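Local coordinates for protein lipase (Streptomyces rimosus, PDB 5MAL) that hydrolyses triacylglycerols and other esters, preferring medium-length acyl chains, as a secreted GDSL-family lipase that also cleaves palmitoyl-CoA, at residues A55-V60 / D121-A126. Numbering follows the deposited sequence.
Sequences ARTGDV and DQVYDA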
loop_
_atom_site.group_PDB
_atom_site.type_symbol
_atom_site.label_atom_id
_atom_site.label_comp_id
_atom_site.label_asym_id
_atom_site.label_seq_id
_atom_site.Cartn_x
_atom_site.Cartn_y
_atom_site.Cartn_z
ATOM N N ALA A 55 -5.036 6.670 5.425
ATOM C CA ALA A 55 -3.898 7.559 5.630
ATOM C C ALA A 55 -3.341 8.156 4.354
ATOM O O ALA A 55 -3.109 7.468 3.354
ATOM C CB ALA A 55 -2.782 6.843 6.372
ATOM N N ARG A 56 -3.122 9.465 4.416
ATOM C CA ARG A 56 -2.333 10.179 3.432
ATOM C C ARG A 56 -0.980 10.435 4.052
ATOM O O ARG A 56 -0.809 10.220 5.254
ATOM C CB ARG A 56 -2.977 11.515 3.048
ATOM C CG ARG A 56 -4.194 11.432 2.144
ATOM C CD ARG A 56 -4.796 12.830 1.949
ATOM N NE ARG A 56 -5.693 12.895 0.797
ATOM C CZ ARG A 56 -6.904 12.342 0.752
ATOM N NH1 ARG A 56 -7.378 11.669 1.798
ATOM N NH2 ARG A 56 -7.644 12.456 -0.346
ATOM N N THR A 57 -0.039 10.930 3.252
ATOM C CA THR A 57 1.275 11.301 3.766
ATOM C C THR A 57 1.152 12.247 4.967
ATOM O O THR A 57 1.927 12.150 5.914
ATOM C CB THR A 57 2.145 11.965 2.685
ATOM O OG1 THR A 57 1.464 13.109 2.163
ATOM C CG2 THR A 57 2.451 10.983 1.544
ATOM N N GLY A 58 0.165 13.139 4.922
ATOM C CA GLY A 58 -0.070 14.094 5.995
ATOM C C GLY A 58 -0.521 13.427 7.280
ATOM O O GLY A 58 -0.206 13.874 8.385
ATOM N N ASP A 59 -1.267 12.341 7.133
ATOM C CA ASP A 59 -1.722 11.572 8.277
ATOM C C ASP A 59 -0.560 10.801 8.878
ATOM O O ASP A 59 -0.494 10.607 10.088
ATOM C CB ASP A 59 -2.844 10.628 7.865
ATOM C CG ASP A 59 -4.016 11.371 7.274
ATOM O OD1 ASP A 59 -4.573 12.236 7.985
ATOM O OD2 ASP A 59 -4.347 11.129 6.098
ATOM N N VAL A 60 0.357 10.361 8.025
ATOM C CA VAL A 60 1.537 9.678 8.520
ATOM C C VAL A 60 2.320 10.659 9.396
ATOM O O VAL A 60 2.745 10.320 10.504
ATOM C CB VAL A 60 2.426 9.136 7.378
ATOM C CG1 VAL A 60 3.692 8.548 7.946
ATOM C CG2 VAL A 60 1.671 8.066 6.572
ATOM N N ASP A 121 8.759 12.771 0.015
ATOM C CA ASP A 121 9.954 13.339 0.624
ATOM C C ASP A 121 9.671 13.837 2.033
ATOM O O ASP A 121 10.496 13.664 2.927
ATOM C CB ASP A 121 10.514 14.478 -0.230
ATOM C CG ASP A 121 11.304 13.982 -1.408
ATOM O OD1 ASP A 121 11.813 12.838 -1.354
ATOM O OD2 ASP A 121 11.442 14.743 -2.386
ATOM N N GLN A 122 8.508 14.452 2.231
ATOM C CA GLN A 122 8.114 14.923 3.551
ATOM C C GLN A 122 8.171 13.798 4.563
ATOM O O GLN A 122 8.746 13.941 5.646
ATOM C CB GLN A 122 6.711 15.522 3.520
ATOM C CG GLN A 122 6.656 16.904 2.928
ATOM C CD GLN A 122 5.280 17.505 3.044
ATOM O OE1 GLN A 122 4.301 16.955 2.528
ATOM N NE2 GLN A 122 5.186 18.623 3.750
ATOM N N VAL A 123 7.574 12.668 4.197
ATOM C CA VAL A 123 7.571 11.528 5.086
ATOM C C VAL A 123 8.975 10.954 5.194
ATOM O O VAL A 123 9.441 10.642 6.293
ATOM C CB VAL A 123 6.601 10.437 4.600
ATOM C CG1 VAL A 123 6.699 9.209 5.503
ATOM C CG2 VAL A 123 5.180 10.970 4.572
ATOM N N TYR A 124 9.646 10.800 4.058
ATOM C CA TYR A 124 10.916 10.077 4.069
ATOM C C TYR A 124 11.976 10.899 4.812
ATOM O O TYR A 124 12.840 10.335 5.482
ATOM C CB TYR A 124 11.395 9.751 2.657
ATOM C CG TYR A 124 10.498 8.825 1.854
ATOM C CD1 TYR A 124 9.374 8.218 2.416
ATOM C CD2 TYR A 124 10.794 8.552 0.526
ATOM C CE1 TYR A 124 8.558 7.376 1.646
ATOM C CE2 TYR A 124 10.006 7.733 -0.236
ATOM C CZ TYR A 124 8.901 7.143 0.318
ATOM O OH TYR A 124 8.153 6.341 -0.500
ATOM N N ASP A 125 11.901 12.226 4.692
ATOM C CA ASP A 125 12.787 13.110 5.451
ATOM C C ASP A 125 12.605 12.895 6.946
ATOM O O ASP A 125 13.570 12.920 7.724
ATOM C CB ASP A 125 12.513 14.583 5.141
ATOM C CG ASP A 125 13.091 15.031 3.829
ATOM O OD1 ASP A 125 13.950 14.328 3.256
ATOM O OD2 ASP A 125 12.685 16.117 3.376
ATOM N N ALA A 126 11.354 12.732 7.355
ATOM C CA ALA A 126 11.063 12.515 8.762
ATOM C C ALA A 126 11.696 11.200 9.208
ATOM O O ALA A 126 12.339 11.126 10.251
ATOM C CB ALA A 126 9.586 12.522 8.999
HETATM O O HOH W 1 2.255 15.537 3.387
#
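Val123 turns CG1 anti to the backbone N (chi1 176°) with CG2 beside that N, a rotamer that forks its methyls toward Val60 and Thr57, about one helical turn apart. Val60 has the matching rotamer (chi1 175°), and its CG1 meets Val123 CG1 at 3.9 Å, the two side chains crossing at about a right angle. The other prong, Val123 CG2, rests 3.7 Å from Thr57 CB and equally near the backbone carbonyl, Thr57 O; Thr57 CG2 lies a little farther off. The backbones come close here: the CA atoms of Thr57 and Val123 are 6.4 Å apart.

Beside this apolar patch runs a polar link. A water donates to Thr57 OG1 (2.8 Å) and to Gln122 OE1 (2.6 Å), joining the two helices where no direct hydrogen bond does. The hydroxyl also has a direct hydrogen-bond partner, Asp83 OD2, which ties it to a nearby loop. The start of helix 57-64 is fastened from within: Arg56, at the N-cap position, gives its backbone N-H to Asp59 OD2 at 2.7 Å, nearly straight (164°) and on the anti lone pair.

The contact packs the short helix 57-64 against the long helix 98-130, both flanking the parallel sheet of this SGNH hydrolase. Val60 also touches Ile79, just past strand 74-78, and its side chain lies about 11 Å from that of the nucleophile Ser10, a distance that suggests packing near the active site rather than a part in it. With 138 Å² buried and its direct side-chain contacts made mainly by aliphatic carbons, the packing between these segments is van der Waals, supplemented by one bridging water that gives the threonine hydroxyl and the glutamine carbonyl a shared partner.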